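Local coordinates for hypothetical protein PH0107 (Pyrococcus horikoshii, PDB 2YZI), which is of unknown function but carries two CBS domains, modules that in many relatives bind adenosine nucleotides and regulate a partner protein or domain, at residues 8-13 against 85-90; 14-19 against 36-41; 60-65 against 77-82. All coordinates share one frame; numbering follows the deposited sequence.

In the fold
The chain starts in the loop that leads to strand 19-20. Interaction 1 pairs residues 8-13 of this loop with 85-90, at the end of strand 84-86, and so closes the longest loop of the three. Interaction 2 follows directly: residues 14-19 meet 36-41, joining the loop before strand 19-20 to the end of helix 26-35 and the start of strand 40-44. Interaction 3 comes later, where 60-65 of helix 56-64 meet 77-82, in the loop before strand 84-86. Interactions 2 and 3 lie in series, and both nest inside interaction 1. The centres of interactions 1 and 3 are about 26 Å apart, on opposite sides of the chain's centre.

Interaction 1. Residues 8-13 against 85-90; sequences PIKVYM and ANVNTP
Ile9 lays its CG2 methyl against the backbone of the turn at 86-89, 3.3 Å from Asn86 O. CG1 stands anti to the backbone N (chi1 -160°), which leaves CG2 between N and the carbonyl carbon, on the side of the turn. The backbone of Ile9 is held as well. Its N-H bonds to Thr89 O at 2.7 Å, from a position tilted out of the carbonyl plane. One residue on, Lys10 N gives a bond of 3.0 Å to Val87 O, this time in the carbonyl plane and on a lone pair.

The start of the Lys10 side chain covers the same carbonyl, with CG 3.3 Å from Val87 O. Lys10 CB also touches Val87 CB at 3.9 Å. The rest of the lysine is extended and runs alongside Asn88, both pointing the same way. Pro8 adds CB at 3.5 Å from Val87 O, and its backbone forms a single bridge with Pro90.

The turn has bonds of its own. It is a type I beta turn from Asn86 to Thr89. Within it Asn86 OD1 accepts from Asn88 N at 2.9 Å, which makes an Asx turn.

The contact lies where strand 84-86, an outermost strand of the second sheet, runs into the turn before helix 91-101. Val87 reaches Ile108 and Val115. Ile9 also packs on Leu91 and Val94, on Ile108 and on Phe118. The Ile9 side chain thus packs on both helix 91-101 and strands 105-110 and 113-119.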
loop_
_atom_site.group_PDB
_atom_site.type_symbol
_atom_site.label_atom_id
_atom_site.label_comp_id
_atom_site.label_asym_id
_atom_site.label_seq_id
_atom_site.Cartn_x
_atom_site.Cartn_y
_atom_site.Cartn_z
ATOM N N PRO B 8 19.989 1.838 -11.568
ATOM C CA PRO B 8 18.874 2.615 -12.127
ATOM C C PRO B 8 17.538 1.977 -11.791
ATOM O O PRO B 8 17.413 0.747 -11.810
ATOM C CB PRO B 8 19.155 2.585 -13.620
ATOM C CG PRO B 8 19.754 1.234 -13.794
ATOM C CD PRO B 8 20.738 1.171 -12.645
ATOM N N ILE B 9 16.538 2.810 -11.506
ATOM C CA ILE B 9 15.216 2.316 -11.141
ATOM C C ILE B 9 14.609 1.434 -12.221
ATOM O O ILE B 9 13.729 0.625 -11.949
ATOM C CB ILE B 9 14.221 3.477 -10.837
ATOM C CG1 ILE B 9 13.047 2.944 -10.010
ATOM C CG2 ILE B 9 13.672 4.082 -12.133
ATOM C CD1 ILE B 9 13.446 2.445 -8.643
ATOM N N LYS B 10 15.084 1.576 -13.447
ATOM C CA LYS B 10 14.527 0.780 -14.520
ATOM C C LYS B 10 14.657 -0.721 -14.329
ATOM O O LYS B 10 13.956 -1.483 -14.990
ATOM C CB LYS B 10 15.125 1.193 -15.873
ATOM C CG LYS B 10 16.635 1.111 -15.998
ATOM C CD LYS B 10 17.046 1.675 -17.361
ATOM C CE LYS B 10 18.529 1.559 -17.618
ATOM N NZ LYS B 10 18.872 2.143 -18.950
ATOM N N VAL B 11 15.526 -1.157 -13.422
ATOM C CA VAL B 11 15.685 -2.592 -13.213
ATOM C C VAL B 11 14.697 -3.160 -12.191
ATOM O O VAL B 11 14.445 -4.366 -12.159
ATOM C CB VAL B 11 17.131 -2.958 -12.778
ATOM C CG1 VAL B 11 18.123 -2.123 -13.554
ATOM C CG2 VAL B 11 17.308 -2.783 -11.286
ATOM N N TYR B 12 14.126 -2.293 -11.364
ATOM C CA TYR B 12 13.177 -2.743 -10.354
ATOM C C TYR B 12 11.734 -2.364 -10.690
ATOM O O TYR B 12 10.798 -2.832 -10.043
ATOM C CB TYR B 12 13.552 -2.154 -8.997
ATOM C CG TYR B 12 14.994 -2.361 -8.614
ATOM C CD1 TYR B 12 15.480 -3.629 -8.303
ATOM C CD2 TYR B 12 15.876 -1.284 -8.551
ATOM C CE1 TYR B 12 16.815 -3.817 -7.933
ATOM C CE2 TYR B 12 17.212 -1.457 -8.185
ATOM C CZ TYR B 12 17.670 -2.727 -7.877
ATOM O OH TYR B 12 18.981 -2.903 -7.504
HETATM N N MSE B 13 11.553 -1.516 -11.698
HETATM C CA MSE B 13 10.214 -1.101 -12.093
HETATM C C MSE B 13 9.459 -2.210 -12.808
HETATM O O MSE B 13 10.039 -3.220 -13.217
HETATM C CB MSE B 13 10.274 0.106 -13.022
HETATM C CG MSE B 13 10.969 -0.158 -14.345
HETATM SE SE MSE B 13 10.547 1.220 -15.657
HETATM C CE MSE B 13 10.613 0.131 -17.264
ATOM N N ALA B 85 9.859 9.666 -11.741
ATOM C CA ALA B 85 11.272 9.433 -11.574
ATOM C C ALA B 85 11.724 8.951 -12.937
ATOM O O ALA B 85 10.980 8.275 -13.638
ATOM C CB ALA B 85 11.510 8.359 -10.525
ATOM N N ASN B 86 12.941 9.291 -13.317
ATOM C CA ASN B 86 13.460 8.875 -14.602
ATOM C C ASN B 86 13.987 7.429 -14.549
ATOM O O ASN B 86 14.452 6.966 -13.505
ATOM C CB ASN B 86 14.555 9.846 -15.012
ATOM C CG ASN B 86 15.099 9.558 -16.372
ATOM O OD1 ASN B 86 16.048 8.780 -16.525
ATOM N ND2 ASN B 86 14.495 10.171 -17.385
ATOM N N VAL B 87 13.914 6.719 -15.673
ATOM C CA VAL B 87 14.379 5.327 -15.730
ATOM C C VAL B 87 15.797 5.152 -15.201
ATOM O O VAL B 87 16.123 4.118 -14.621
ATOM C CB VAL B 87 14.332 4.744 -17.176
ATOM C CG1 VAL B 87 12.901 4.642 -17.652
ATOM C CG2 VAL B 87 15.126 5.624 -18.127
ATOM N N ASN B 88 16.634 6.169 -15.394
ATOM C CA ASN B 88 18.024 6.108 -14.950
ATOM C C ASN B 88 18.291 6.576 -13.525
ATOM O O ASN B 88 19.408 6.445 -13.040
ATOM C CB ASN B 88 18.913 6.885 -15.920
ATOM C CG ASN B 88 19.047 6.194 -17.255
ATOM O OD1 ASN B 88 19.166 6.845 -18.290
ATOM N ND2 ASN B 88 19.040 4.870 -17.241
ATOM N N THR B 89 17.275 7.123 -12.863
ATOM C CA THR B 89 17.408 7.576 -11.481
ATOM C C THR B 89 17.699 6.341 -10.634
ATOM O O THR B 89 16.952 5.372 -10.686
ATOM C CB THR B 89 16.086 8.201 -10.952
ATOM O OG1 THR B 89 15.683 9.290 -11.790
ATOM C CG2 THR B 89 16.265 8.696 -9.521
ATOM N N PRO B 90 18.788 6.357 -9.847
ATOM C CA PRO B 90 19.136 5.213 -8.999
ATOM C C PRO B 90 18.108 4.946 -7.898
ATOM O O PRO B 90 17.537 5.875 -7.313
ATOM C CB PRO B 90 20.498 5.605 -8.432
ATOM C CG PRO B 90 20.406 7.093 -8.360
ATOM C CD PRO B 90 19.781 7.430 -9.699
#

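Interaction 2. Residues 14-19 against 36-41; sequences TKKLLG and FDVGSL
Phe36, just past helix 26-35, meets both Lys16 and Leu18. Its carbonyl oxygen takes a hydrogen bond of 2.8 Å from Lys16 NZ, in the carbonyl plane and on a lone pair. The lysine leaves its backbone with CG anti to N (chi1 -178°) and then bends at its last two torsions, which turns NZ onto this oxygen. The positive group sits at the C-terminal end of the helix, where the helix dipole would probably favour it. NZ also lies at the edge of the Phe36 ring. The Leu18 side chain crosses that of Phe36 at about a right angle, and its CD2 lies 3.5 Å from Phe36 CD2.

Asp37 turns the chain with positive phi. It makes a long, weak ion pair with Lys104 of the second subunit.

Val38 faces the other segment. Its CG1 touches Lys16 CD at 3.9 Å, so the aliphatic part of the lysine serves as an apolar surface. Leu18 CD1 approaches Val38 CG1 less closely, at 4.4 Å.

At Ser40 the link is a water. It accepts from Leu18 N at 2.6 Å and donates to Ser40 O at 3.1 Å, joining the two backbones just where the strands begin to pair.

Leu41 closes the contact. Its CD2 packs on Leu18 CB at 3.7 Å, and its CA lies 3.6 Å from Leu18 O in a CA-H...O contact. Leu41 also packs inward on Ala29 and Met33 of helix 26-35.

Strand 19-20, helix 26-35 and the parallel strand 40-44 form a beta-alpha-beta crossover, the opening unit of the CBS fold.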
loop_
_atom_site.group_PDB
_atom_site.type_symbol
_atom_site.label_atom_id
_atom_site.label_comp_id
_atom_site.label_asym_id
_atom_site.label_seq_id
_atom_site.Cartn_x
_atom_site.Cartn_y
_atom_site.Cartn_z
ATOM N N THR B 14 8.160 -2.000 -12.973
ATOM C CA THR B 14 7.312 -2.961 -13.665
ATOM C C THR B 14 6.529 -2.281 -14.790
ATOM O O THR B 14 6.428 -1.056 -14.830
ATOM C CB THR B 14 6.302 -3.607 -12.710
ATOM O OG1 THR B 14 5.375 -4.389 -13.469
ATOM C CG2 THR B 14 5.523 -2.540 -11.944
ATOM N N LYS B 15 5.979 -3.087 -15.697
ATOM C CA LYS B 15 5.177 -2.582 -16.817
ATOM C C LYS B 15 3.703 -2.656 -16.443
ATOM O O LYS B 15 2.852 -2.056 -17.097
ATOM C CB LYS B 15 5.403 -3.427 -18.079
ATOM C CG LYS B 15 6.686 -3.139 -18.847
ATOM C CD LYS B 15 6.643 -1.780 -19.539
ATOM C CE LYS B 15 7.833 -1.612 -20.483
ATOM N NZ LYS B 15 7.830 -0.276 -21.142
ATOM N N LYS B 16 3.415 -3.409 -15.390
ATOM C CA LYS B 16 2.052 -3.598 -14.910
ATOM C C LYS B 16 1.410 -2.276 -14.472
ATOM O O LYS B 16 1.238 -2.022 -13.282
ATOM C CB LYS B 16 2.061 -4.593 -13.747
ATOM C CG LYS B 16 0.693 -4.928 -13.181
ATOM C CD LYS B 16 0.826 -5.721 -11.889
ATOM C CE LYS B 16 0.249 -7.110 -12.027
ATOM N NZ LYS B 16 -1.193 -7.048 -12.376
ATOM N N LEU B 17 1.047 -1.447 -15.444
ATOM C CA LEU B 17 0.429 -0.150 -15.174
ATOM C C LEU B 17 -0.936 -0.094 -15.853
ATOM O O LEU B 17 -1.025 0.012 -17.075
ATOM C CB LEU B 17 1.343 0.958 -15.704
ATOM C CG LEU B 17 0.822 2.378 -15.911
ATOM C CD1 LEU B 17 0.195 2.917 -14.634
ATOM C CD2 LEU B 17 1.987 3.255 -16.365
ATOM N N LEU B 18 -1.998 -0.172 -15.062
ATOM C CA LEU B 18 -3.337 -0.157 -15.627
ATOM C C LEU B 18 -4.000 1.201 -15.681
ATOM O O LEU B 18 -3.820 2.037 -14.804
ATOM C CB LEU B 18 -4.250 -1.136 -14.883
ATOM C CG LEU B 18 -3.984 -2.609 -15.197
ATOM C CD1 LEU B 18 -2.716 -3.066 -14.485
ATOM C CD2 LEU B 18 -5.162 -3.446 -14.767
ATOM N N GLY B 19 -4.779 1.406 -16.733
ATOM C CA GLY B 19 -5.476 2.661 -16.905
ATOM C C GLY B 19 -6.971 2.480 -17.070
ATOM O O GLY B 19 -7.448 1.412 -17.460
ATOM N N PHE B 36 -6.438 -7.028 -10.460
ATOM C CA PHE B 36 -5.048 -7.027 -10.889
ATOM C C PHE B 36 -4.006 -6.686 -9.828
ATOM O O PHE B 36 -2.835 -6.479 -10.138
ATOM C CB PHE B 36 -4.904 -6.130 -12.111
ATOM C CG PHE B 36 -5.450 -6.756 -13.359
ATOM C CD1 PHE B 36 -4.738 -7.758 -14.011
ATOM C CD2 PHE B 36 -6.696 -6.398 -13.846
ATOM C CE1 PHE B 36 -5.262 -8.397 -15.129
ATOM C CE2 PHE B 36 -7.226 -7.032 -14.964
ATOM C CZ PHE B 36 -6.507 -8.033 -15.604
ATOM N N ASP B 37 -4.443 -6.624 -8.576
ATOM C CA ASP B 37 -3.542 -6.388 -7.464
ATOM C C ASP B 37 -2.668 -5.133 -7.529
ATOM O O ASP B 37 -1.465 -5.201 -7.245
ATOM C CB ASP B 37 -2.639 -7.611 -7.307
ATOM C CG ASP B 37 -2.251 -7.868 -5.876
ATOM O OD1 ASP B 37 -3.154 -8.182 -5.074
ATOM O OD2 ASP B 37 -1.053 -7.757 -5.549
ATOM N N VAL B 38 -3.256 -3.998 -7.896
ATOM C CA VAL B 38 -2.498 -2.750 -7.958
ATOM C C VAL B 38 -3.115 -1.696 -7.045
ATOM O O VAL B 38 -4.334 -1.657 -6.859
ATOM C CB VAL B 38 -2.410 -2.206 -9.399
ATOM C CG1 VAL B 38 -1.599 -3.162 -10.256
ATOM C CG2 VAL B 38 -3.797 -2.008 -9.977
ATOM N N GLY B 39 -2.265 -0.852 -6.464
ATOM C CA GLY B 39 -2.750 0.171 -5.556
ATOM C C GLY B 39 -3.097 1.494 -6.210
ATOM O O GLY B 39 -3.596 2.407 -5.550
ATOM N N SER B 40 -2.857 1.597 -7.510
ATOM C CA SER B 40 -3.122 2.834 -8.220
ATOM C C SER B 40 -3.534 2.612 -9.660
ATOM O O SER B 40 -3.445 1.510 -10.187
ATOM C CB SER B 40 -1.880 3.743 -8.182
ATOM O OG SER B 40 -0.769 3.137 -8.821
ATOM N N LEU B 41 -3.979 3.688 -10.286
ATOM C CA LEU B 41 -4.413 3.666 -11.669
ATOM C C LEU B 41 -4.175 5.034 -12.294
ATOM O O LEU B 41 -4.295 6.058 -11.623
ATOM C CB LEU B 41 -5.911 3.348 -11.747
ATOM C CG LEU B 41 -6.435 1.967 -11.336
ATOM C CD1 LEU B 41 -7.953 1.992 -11.334
ATOM C CD2 LEU B 41 -5.928 0.901 -12.308
HETATM O O HOH W 1 -1.774 0.376 -12.507
#

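Interaction 3. Residues 60-65 against 77-82; sequences IRRVIV and IMTRNL
With CG anti to its own carbonyl carbon (chi1 -63°) and the chain extended from there to NE, Arg62 reaches from helix 56-64 to Ile77 and Thr79. Ile77 has CG2 anti to its carbonyl carbon, and this methyl meets Arg62 CB at 3.7 Å. The same methyl touches Val63 CG2 at 3.8 Å. Ile77 thus packs on two successive residues of the helix.

The polar end of the arginine grips the backbone of the loop before strand 84-86. NH1 donates to Ile77 O at 2.9 Å, with an N-H...O angle of 146°. The nitrogen stands above the carbonyl plane, 57° out of it, so no lone pair is met squarely. The contact joins helix 56-64, which follows the first three-stranded sheet of this tandem CBS fold, to the loop that enters the second.

The Thr79 side chain crosses the arginine at about a right angle, with CG2 3.6 Å from NH1. Its hydroxyl serves another partner, Phe53 O on strand 50-55. An alanine in place of Arg62 would keep a CB beside Ile77, but would probably leave Ile77 O without this donor and the Thr79 methyl without its cover.

A wider pi-type turn runs through residues 60-64 of the helix; Val65 N bonds to Ile60 O at 3.1 Å. Ile64 O, in the same turn, accepts from Gln27 of the second subunit.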
loop_
_atom_site.group_PDB
_atom_site.type_symbol
_atom_site.label_atom_id
_atom_site.label_comp_id
_atom_site.label_asym_id
_atom_site.label_seq_id
_atom_site.Cartn_x
_atom_site.Cartn_y
_atom_site.Cartn_z
ATOM N N ILE B 60 -10.288 6.437 -0.434
ATOM C CA ILE B 60 -10.757 6.467 0.949
ATOM C C ILE B 60 -11.001 7.910 1.403
ATOM O O ILE B 60 -12.052 8.228 1.952
ATOM C CB ILE B 60 -9.741 5.800 1.923
ATOM C CG1 ILE B 60 -9.598 4.304 1.628
ATOM C CG2 ILE B 60 -10.217 5.968 3.361
ATOM C CD1 ILE B 60 -10.829 3.491 1.971
ATOM N N ARG B 61 -10.029 8.782 1.149
ATOM C CA ARG B 61 -10.123 10.183 1.546
ATOM C C ARG B 61 -11.097 11.057 0.744
ATOM O O ARG B 61 -11.729 11.956 1.300
ATOM C CB ARG B 61 -8.739 10.832 1.497
ATOM C CG ARG B 61 -8.757 12.325 1.816
ATOM C CD ARG B 61 -7.408 13.006 1.591
ATOM N NE ARG B 61 -6.966 12.925 0.202
ATOM C CZ ARG B 61 -6.385 11.859 -0.339
ATOM N NH1 ARG B 61 -6.165 10.772 0.391
ATOM N NH2 ARG B 61 -6.024 11.878 -1.613
ATOM N N ARG B 62 -11.219 10.804 -0.553
ATOM C CA ARG B 62 -12.095 11.625 -1.378
ATOM C C ARG B 62 -13.470 11.041 -1.671
ATOM O O ARG B 62 -14.299 11.687 -2.317
ATOM C CB ARG B 62 -11.375 11.988 -2.677
ATOM C CG ARG B 62 -10.133 12.817 -2.417
ATOM C CD ARG B 62 -9.369 13.153 -3.678
ATOM N NE ARG B 62 -8.185 13.952 -3.366
ATOM C CZ ARG B 62 -7.318 14.401 -4.268
ATOM N NH1 ARG B 62 -7.495 14.133 -5.554
ATOM N NH2 ARG B 62 -6.272 15.122 -3.883
ATOM N N VAL B 63 -13.717 9.829 -1.184
ATOM C CA VAL B 63 -15.006 9.192 -1.395
ATOM C C VAL B 63 -15.633 8.727 -0.079
ATOM O O VAL B 63 -16.649 9.269 0.340
ATOM C CB VAL B 63 -14.888 7.991 -2.365
ATOM C CG1 VAL B 63 -16.258 7.363 -2.586
ATOM C CG2 VAL B 63 -14.302 8.452 -3.700
ATOM N N ILE B 64 -15.019 7.738 0.571
ATOM C CA ILE B 64 -15.533 7.203 1.830
ATOM C C ILE B 64 -15.776 8.238 2.921
ATOM O O ILE B 64 -16.846 8.254 3.524
ATOM C CB ILE B 64 -14.598 6.131 2.431
ATOM C CG1 ILE B 64 -14.566 4.886 1.541
ATOM C CG2 ILE B 64 -15.082 5.756 3.841
ATOM C CD1 ILE B 64 -15.861 4.108 1.540
ATOM N N VAL B 65 -14.796 9.092 3.191
ATOM C CA VAL B 65 -14.966 10.090 4.241
ATOM C C VAL B 65 -16.092 11.088 3.941
ATOM O O VAL B 65 -16.979 11.295 4.767
ATOM C CB VAL B 65 -13.646 10.847 4.513
ATOM C CG1 VAL B 65 -13.890 12.004 5.476
ATOM C CG2 VAL B 65 -12.615 9.891 5.101
ATOM N N ILE B 77 -12.137 12.504 -8.480
ATOM C CA ILE B 77 -11.235 12.300 -7.353
ATOM C C ILE B 77 -9.780 12.107 -7.734
ATOM O O ILE B 77 -8.933 11.936 -6.859
ATOM C CB ILE B 77 -11.638 11.073 -6.518
ATOM C CG1 ILE B 77 -11.565 9.809 -7.375
ATOM C CG2 ILE B 77 -13.013 11.276 -5.943
ATOM C CD1 ILE B 77 -11.579 8.529 -6.577
HETATM N N MSE B 78 -9.485 12.117 -9.029
HETATM C CA MSE B 78 -8.113 11.926 -9.491
HETATM C C MSE B 78 -7.254 13.180 -9.355
HETATM O O MSE B 78 -7.774 14.293 -9.333
HETATM C CB MSE B 78 -8.112 11.482 -10.953
HETATM C CG MSE B 78 -8.570 12.544 -11.915
HETATM SE SE MSE B 78 -8.722 11.846 -13.707
HETATM C CE MSE B 78 -8.591 13.536 -14.682
ATOM N N THR B 79 -5.941 12.985 -9.253
ATOM C CA THR B 79 -4.995 14.094 -9.152
ATOM C C THR B 79 -4.546 14.351 -10.579
ATOM O O THR B 79 -4.303 13.407 -11.330
ATOM C CB THR B 79 -3.759 13.740 -8.282
ATOM O OG1 THR B 79 -3.199 12.494 -8.713
ATOM C CG2 THR B 79 -4.148 13.633 -6.827
ATOM N N ARG B 80 -4.431 15.617 -10.958
ATOM C CA ARG B 80 -4.067 15.943 -12.326
ATOM C C ARG B 80 -2.629 16.380 -12.631
ATOM O O ARG B 80 -2.385 17.203 -13.514
ATOM C CB ARG B 80 -5.068 16.959 -12.879
ATOM C CG ARG B 80 -6.500 16.427 -12.943
ATOM C CD ARG B 80 -7.450 17.458 -13.577
ATOM N NE ARG B 80 -8.778 16.913 -13.835
ATOM C CZ ARG B 80 -9.675 16.644 -12.894
ATOM N NH1 ARG B 80 -9.390 16.872 -11.621
ATOM N NH2 ARG B 80 -10.860 16.155 -13.230
ATOM N N ASN B 81 -1.679 15.829 -11.891
ATOM C CA ASN B 81 -0.264 16.073 -12.139
ATOM C C ASN B 81 0.400 14.825 -11.598
ATOM O O ASN B 81 -0.091 14.233 -10.641
ATOM C CB ASN B 81 0.259 17.332 -11.438
ATOM C CG ASN B 81 -0.015 17.337 -9.964
ATOM O OD1 ASN B 81 -1.113 17.675 -9.533
ATOM N ND2 ASN B 81 0.979 16.953 -9.177
ATOM N N LEU B 82 1.499 14.408 -12.213
ATOM C CA LEU B 82 2.173 13.195 -11.787
ATOM C C LEU B 82 3.515 13.419 -11.111
ATOM O O LEU B 82 4.225 14.372 -11.408
ATOM C CB LEU B 82 2.382 12.291 -12.996
ATOM C CG LEU B 82 1.169 12.149 -13.912
ATOM C CD1 LEU B 82 1.584 11.497 -15.229
ATOM C CD2 LEU B 82 0.088 11.343 -13.208
#